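Local coordinates for chitin binding domain (Burkholderia pseudomallei, PDB 3UAM), which probably binds chitin or a related polysaccharide and may cleave it oxidatively, as AA10 lytic polysaccharide monooxygenases do, at residues Lys125-Thr130 with Val156-Tyr161. Residues are numbered along the deposited sequence; the frame is centred on the assembly and turned at random.
Sequences KTRRWT and VYLNTY
Tyr161 O is gripped end-on by the guanidinium of Arg127, accepting hydrogen bonds from Arg127 NH1 at 2.9 Å and Arg127 NH2 at 3.1 Å. NH1 also gives its second hydrogen to Asn159 O, and both carbonyl oxygens lie in the guanidinium plane. Arginine suits this place because one flat group can serve two carbonyls of a loop that has left the sheet. Its CG stands anti to the backbone N (chi1 -176°), and bends at chi2 and chi3 bring the guanidinium back to 159-161, while a salt bridge from NE to Asp69 helps hold the group's rotation.

Asn159 faces the corner that the chain turns at Arg127: its backbone N bonds to Arg127 O, and its side-chain ND2 reaches Thr126 O at 2.8 Å, from above the carbonyl plane but with the oxygen in the amide's own plane. Beyond the end of strand 156-158, asparagine thus adds a side-chain bond to the backbone one, its short amide bringing an N-H within bonding distance of a carbonyl. The same amide stands almost perpendicular (88°) to the Trp129 indole, with ND2 3.8 Å from Trp129 CZ3. On one face of that indole lies Thr126 CG2, offset toward the rim.

Between 128-130 and 156-158 the pairing is regular and antiparallel; Trp129 and Tyr157 form the hydrogen-bonded pair, with Tyr157 N to Trp129 O at 2.8 Å. Trp129 CE3 rests 4.1 Å from Tyr157 CB. On the sheet face that carries Arg128 and Leu158, Leu158 CD1 packs 3.8 Å from Arg128 NH2, its apolar branch lying beside a guanidinium that is salt-bridged to Asp63, Asp65 and Asp199.

Strand 126-133 is flanked by 155-158 and 190-200, from which Trp198 stacks on Trp129; from strand 179-184, Thr179 touches Trp129, while His181 stacks on Tyr157 and Phe183 touches it, and helix 169-173 touches Asn159 and Tyr161 through Leu173.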
loop_
_atom_site.group_PDB
_atom_site.type_symbol
_atom_site.label_atom_id
_atom_site.label_comp_id
_atom_site.label_asym_id
_atom_site.label_seq_id
_atom_site.Cartn_x
_atom_site.Cartn_y
_atom_site.Cartn_z
ATOM N N LYS A 125 -3.674 -13.652 6.972
ATOM C CA LYS A 125 -2.516 -14.401 6.445
ATOM C C LYS A 125 -1.861 -13.618 5.306
ATOM O O LYS A 125 -2.515 -13.265 4.357
ATOM C CB LYS A 125 -2.951 -15.762 5.927
ATOM C CG LYS A 125 -3.387 -16.718 7.014
ATOM C CD LYS A 125 -3.827 -18.056 6.447
ATOM C CE LYS A 125 -4.232 -19.019 7.559
ATOM N NZ LYS A 125 -4.616 -20.370 7.050
ATOM N N THR A 126 -0.571 -13.352 5.411
ATOM C CA THR A 126 0.115 -12.411 4.516
ATOM C C THR A 126 1.125 -13.087 3.584
ATOM O O THR A 126 1.987 -13.813 4.048
ATOM C CB THR A 126 0.879 -11.389 5.341
ATOM O OG1 THR A 126 -0.030 -10.704 6.203
ATOM C CG2 THR A 126 1.624 -10.385 4.436
ATOM N N ARG A 127 1.041 -12.820 2.284
ATOM C CA ARG A 127 2.069 -13.299 1.360
ATOM C C ARG A 127 3.260 -12.359 1.312
ATOM O O ARG A 127 4.386 -12.802 1.353
ATOM C CB ARG A 127 1.517 -13.529 -0.053
ATOM C CG ARG A 127 2.535 -14.124 -1.014
ATOM C CD ARG A 127 3.219 -15.369 -0.454
ATOM N NE ARG A 127 2.260 -16.398 -0.076
ATOM C CZ ARG A 127 2.514 -17.422 0.739
ATOM N NH1 ARG A 127 3.694 -17.547 1.320
ATOM N NH2 ARG A 127 1.554 -18.297 1.029
ATOM N N ARG A 128 3.001 -11.061 1.226
ATOM C CA ARG A 128 4.070 -10.071 1.127
ATOM C C ARG A 128 3.606 -8.648 1.481
ATOM O O ARG A 128 2.409 -8.362 1.570
ATOM C CB ARG A 128 4.683 -10.090 -0.278
ATOM C CG ARG A 128 3.754 -9.567 -1.366
ATOM C CD ARG A 128 4.361 -9.517 -2.775
ATOM N NE ARG A 128 4.758 -10.836 -3.276
ATOM C CZ ARG A 128 3.903 -11.796 -3.632
ATOM N NH1 ARG A 128 2.588 -11.613 -3.521
ATOM N NH2 ARG A 128 4.362 -12.955 -4.085
ATOM N N TRP A 129 4.596 -7.781 1.700
ATOM C CA TRP A 129 4.434 -6.352 1.698
ATOM C C TRP A 129 5.380 -5.842 0.652
ATOM O O TRP A 129 6.507 -6.322 0.544
ATOM C CB TRP A 129 4.869 -5.750 3.018
ATOM C CG TRP A 129 4.070 -6.135 4.214
ATOM C CD1 TRP A 129 3.067 -5.405 4.846
ATOM C CD2 TRP A 129 4.214 -7.347 5.004
ATOM N NE1 TRP A 129 2.603 -6.071 5.956
ATOM C CE2 TRP A 129 3.246 -7.240 6.105
ATOM C CE3 TRP A 129 5.041 -8.458 4.936
ATOM C CZ2 TRP A 129 3.120 -8.228 7.066
ATOM C CZ3 TRP A 129 4.902 -9.452 5.911
ATOM C CH2 TRP A 129 3.949 -9.330 6.953
ATOM N N THR A 130 4.929 -4.868 -0.122
ATOM C CA THR A 130 5.694 -4.317 -1.219
ATOM C C THR A 130 5.651 -2.791 -1.102
ATOM O O THR A 130 4.620 -2.231 -0.677
ATOM C CB THR A 130 5.093 -4.709 -2.577
ATOM O OG1 THR A 130 5.166 -6.135 -2.754
ATOM C CG2 THR A 130 5.918 -4.083 -3.672
ATOM N N VAL A 156 10.648 -5.316 -1.152
ATOM C CA VAL A 156 9.648 -6.365 -1.021
ATOM C C VAL A 156 10.016 -7.170 0.225
ATOM O O VAL A 156 11.194 -7.473 0.427
ATOM C CB VAL A 156 9.639 -7.301 -2.251
ATOM C CG1 VAL A 156 8.580 -8.379 -2.098
ATOM C CG2 VAL A 156 9.416 -6.522 -3.560
ATOM N N TYR A 157 9.018 -7.522 1.036
ATOM C CA TYR A 157 9.189 -8.506 2.108
ATOM C C TYR A 157 8.255 -9.675 1.828
ATOM O O TYR A 157 7.026 -9.541 1.932
ATOM C CB TYR A 157 8.855 -7.883 3.464
ATOM C CG TYR A 157 9.774 -6.756 3.866
ATOM C CD1 TYR A 157 9.512 -5.457 3.459
ATOM C CD2 TYR A 157 10.902 -6.995 4.676
ATOM C CE1 TYR A 157 10.336 -4.409 3.826
ATOM C CE2 TYR A 157 11.755 -5.953 5.031
ATOM C CZ TYR A 157 11.448 -4.657 4.606
ATOM O OH TYR A 157 12.241 -3.604 4.956
ATOM N N LEU A 158 8.832 -10.810 1.454
ATOM C CA LEU A 158 8.063 -11.973 1.046
ATOM C C LEU A 158 8.024 -13.039 2.129
ATOM O O LEU A 158 9.080 -13.488 2.576
ATOM C CB LEU A 158 8.696 -12.577 -0.199
ATOM C CG LEU A 158 8.105 -13.887 -0.755
ATOM C CD1 LEU A 158 6.651 -13.721 -1.189
ATOM C CD2 LEU A 158 8.980 -14.420 -1.890
ATOM N N ASN A 159 6.820 -13.464 2.521
ATOM C CA ASN A 159 6.659 -14.640 3.395
ATOM C C ASN A 159 6.735 -15.872 2.514
ATOM O O ASN A 159 6.120 -15.910 1.472
ATOM C CB ASN A 159 5.321 -14.611 4.159
ATOM C CG ASN A 159 5.333 -13.641 5.322
ATOM O OD1 ASN A 159 6.396 -13.312 5.846
ATOM N ND2 ASN A 159 4.144 -13.184 5.743
ATOM N N THR A 160 7.490 -16.878 2.925
ATOM C CA THR A 160 7.711 -18.052 2.088
ATOM C C THR A 160 6.858 -19.262 2.457
ATOM O O THR A 160 6.826 -20.237 1.710
ATOM C CB THR A 160 9.181 -18.494 2.146
ATOM O OG1 THR A 160 9.510 -18.861 3.500
ATOM C CG2 THR A 160 10.130 -17.340 1.646
ATOM N N TYR A 161 6.139 -19.216 3.573
ATOM C CA TYR A 161 5.458 -20.431 4.038
ATOM C C TYR A 161 4.293 -20.804 3.103
ATOM O O TYR A 161 3.426 -19.967 2.818
ATOM C CB TYR A 161 4.954 -20.298 5.464
ATOM C CG TYR A 161 4.345 -21.593 5.955
ATOM C CD1 TYR A 161 5.146 -22.622 6.422
ATOM C CD2 TYR A 161 2.977 -21.798 5.892
ATOM C CE1 TYR A 161 4.597 -23.825 6.827
ATOM C CE2 TYR A 161 2.411 -22.986 6.293
ATOM C CZ TYR A 161 3.213 -23.999 6.753
ATOM O OH TYR A 161 2.623 -25.165 7.146
#